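Local coordinates for protein loquacious, isoform B (Drosophila melanogaster, PDB 4X8W) that probably acts as a double-stranded-RNA-binding partner of Dicer in small-RNA processing, through a C-terminal domain thought to mediate protein-protein contacts, at residues V21-I26 / F35-Q40. Residues are numbered along the deposited sequence; the frame is centred on the assembly and turned at random.
Sequences VTYVDI and FQCLVQ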
loop_
_atom_site.group_PDB
_atom_site.type_symbol
_atom_site.label_atom_id
_atom_site.label_comp_id
_atom_site.label_asym_id
_atom_site.label_seq_id
_atom_site.Cartn_x
_atom_site.Cartn_y
_atom_site.Cartn_z
ATOM N N VAL E 21 -4.231 6.009 -0.595
ATOM C CA VAL E 21 -3.932 7.076 0.343
ATOM C C VAL E 21 -4.416 6.760 1.746
ATOM O O VAL E 21 -5.601 6.518 1.965
ATOM C CB VAL E 21 -4.595 8.386 -0.111
ATOM C CG1 VAL E 21 -4.401 9.470 0.928
ATOM C CG2 VAL E 21 -4.043 8.811 -1.450
ATOM N N THR E 22 -3.511 6.790 2.711
ATOM C CA THR E 22 -3.911 6.543 4.089
ATOM C C THR E 22 -3.569 7.709 4.997
ATOM O O THR E 22 -2.406 8.095 5.130
ATOM C CB THR E 22 -3.264 5.281 4.645
ATOM O OG1 THR E 22 -3.723 4.164 3.883
ATOM C CG2 THR E 22 -3.678 5.071 6.087
ATOM N N TYR E 23 -4.594 8.243 5.650
ATOM C CA TYR E 23 -4.397 9.322 6.597
ATOM C C TYR E 23 -4.147 8.754 7.990
ATOM O O TYR E 23 -4.882 7.897 8.462
ATOM C CB TYR E 23 -5.611 10.250 6.602
ATOM C CG TYR E 23 -5.795 11.051 5.322
ATOM C CD1 TYR E 23 -6.411 10.502 4.196
ATOM C CD2 TYR E 23 -5.341 12.361 5.241
ATOM C CE1 TYR E 23 -6.575 11.252 3.022
ATOM C CE2 TYR E 23 -5.496 13.103 4.086
ATOM C CZ TYR E 23 -6.109 12.554 2.985
ATOM O OH TYR E 23 -6.250 13.333 1.866
ATOM N N VAL E 24 -3.096 9.250 8.637
ATOM C CA VAL E 24 -2.751 8.881 10.006
ATOM C C VAL E 24 -2.707 10.161 10.846
ATOM O O VAL E 24 -1.862 11.033 10.616
ATOM C CB VAL E 24 -1.381 8.165 10.065
ATOM C CG1 VAL E 24 -0.969 7.856 11.499
ATOM C CG2 VAL E 24 -1.394 6.912 9.211
ATOM N N ASP E 25 -3.612 10.290 11.809
ATOM C CA ASP E 25 -3.563 11.443 12.706
ATOM C C ASP E 25 -2.518 11.172 13.796
ATOM O O ASP E 25 -2.500 10.107 14.400
ATOM C CB ASP E 25 -4.950 11.742 13.284
ATOM C CG ASP E 25 -5.948 12.240 12.221
ATOM O OD1 ASP E 25 -5.530 12.818 11.196
ATOM O OD2 ASP E 25 -7.168 12.079 12.424
ATOM N N ILE E 26 -1.615 12.126 13.996
ATOM C CA ILE E 26 -0.494 11.964 14.921
ATOM C C ILE E 26 -0.812 12.442 16.343
ATOM O O ILE E 26 -1.497 13.458 16.546
ATOM C CB ILE E 26 0.768 12.684 14.372
ATOM C CG1 ILE E 26 1.200 12.032 13.057
ATOM C CG2 ILE E 26 1.923 12.621 15.359
ATOM C CD1 ILE E 26 1.543 10.567 13.197
ATOM N N PHE E 35 -1.806 20.378 15.544
ATOM C CA PHE E 35 -2.089 18.992 15.160
ATOM C C PHE E 35 -1.208 18.500 14.013
ATOM O O PHE E 35 -0.797 19.280 13.156
ATOM C CB PHE E 35 -3.556 18.851 14.729
ATOM C CG PHE E 35 -4.543 18.933 15.852
ATOM C CD1 PHE E 35 -5.051 20.163 16.259
ATOM C CD2 PHE E 35 -4.992 17.782 16.484
ATOM C CE1 PHE E 35 -5.978 20.243 17.295
ATOM C CE2 PHE E 35 -5.914 17.854 17.518
ATOM C CZ PHE E 35 -6.407 19.086 17.926
ATOM N N GLN E 36 -0.926 17.202 13.990
ATOM C CA GLN E 36 -0.082 16.641 12.942
ATOM C C GLN E 36 -0.723 15.439 12.246
ATOM O O GLN E 36 -1.315 14.566 12.876
ATOM C CB GLN E 36 1.286 16.260 13.509
ATOM C CG GLN E 36 2.094 17.483 13.916
ATOM C CD GLN E 36 3.550 17.179 14.199
ATOM O OE1 GLN E 36 4.430 17.555 13.426
ATOM N NE2 GLN E 36 3.814 16.506 15.312
ATOM N N CYS E 37 -0.570 15.391 10.931
ATOM C CA CYS E 37 -1.098 14.285 10.153
ATOM C C CYS E 37 -0.049 13.795 9.174
ATOM O O CYS E 37 0.726 14.587 8.620
ATOM C CB CYS E 37 -2.364 14.704 9.405
ATOM S SG CYS E 37 -3.171 13.349 8.501
ATOM N N LEU E 38 -0.007 12.483 8.987
ATOM C CA LEU E 38 0.841 11.889 7.959
ATOM C C LEU E 38 -0.059 11.286 6.885
ATOM O O LEU E 38 -1.040 10.594 7.191
ATOM C CB LEU E 38 1.761 10.816 8.542
ATOM C CG LEU E 38 2.865 11.274 9.496
ATOM C CD1 LEU E 38 3.800 10.122 9.824
ATOM C CD2 LEU E 38 3.636 12.510 9.009
ATOM N N VAL E 39 0.279 11.534 5.629
ATOM C CA VAL E 39 -0.418 10.877 4.545
ATOM C C VAL E 39 0.578 9.899 3.974
ATOM O O VAL E 39 1.661 10.271 3.541
ATOM C CB VAL E 39 -0.890 11.858 3.459
ATOM C CG1 VAL E 39 -1.297 11.105 2.222
ATOM C CG2 VAL E 39 -2.044 12.684 3.960
ATOM N N GLN E 40 0.200 8.635 3.989
ATOM C CA GLN E 40 1.081 7.594 3.524
ATOM C C GLN E 40 0.613 7.207 2.131
ATOM O O GLN E 40 -0.571 6.955 1.932
ATOM C CB GLN E 40 1.072 6.431 4.513
ATOM C CG GLN E 40 2.096 5.355 4.246
ATOM C CD GLN E 40 2.178 4.370 5.390
ATOM O OE1 GLN E 40 1.246 4.252 6.192
ATOM N NE2 GLN E 40 3.312 3.684 5.501
#
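T22 and V24 pair with Q40 and L38 across the antiparallel β-hairpin of what is probably a dsRBD-like αβββα domain. T22 N donates to Q40 O (3.0 Å) and Q40 N returns a bond to T22 O; V24 and L38 exchange a second pair, L38 N donating to V24 O with an N-H...O angle of 169°. The other edge of strand 35-40 continues the sheet into a strand of a second subunit, consistent with a domain-swapped assembly.

Y23, V39 and C37 share one face. Apolar groups suit Y23 and V39, which with V21 touch L10 of helix 10-16. Y23 and V39 lie side by side, V39 CG2 touching ring atom CE2 at 3.5 Å, while C37 SG sits at the ring edge, near its plane, 5.4 Å from the centroid. A chi1 of 166° sets V39 CG1 opposite the backbone N, and it meets V21 CG1 at 3.7 Å. The carboxylate of D25, on the same face, suits the interface: OD1 takes a hydrogen bond from Q60 NE2 of the second subunit and lies 3.6 Å from C37 SG.

On the reverse face, β-branched V24 fits extended backbone beside L38, and the I26 side chain crosses that of L38 at a slant. I26 CG1 lies beside the backbone N (chi1 -63°), carrying CD1 to 4.0 Å from L38 CG; I26 also packs on I73 of a third subunit. Replacing I26 by an alanine would probably open a gap beside L38 and weaken that packing. Nearer the backbone, I26 CB rests 3.7 Å from Q36 CB.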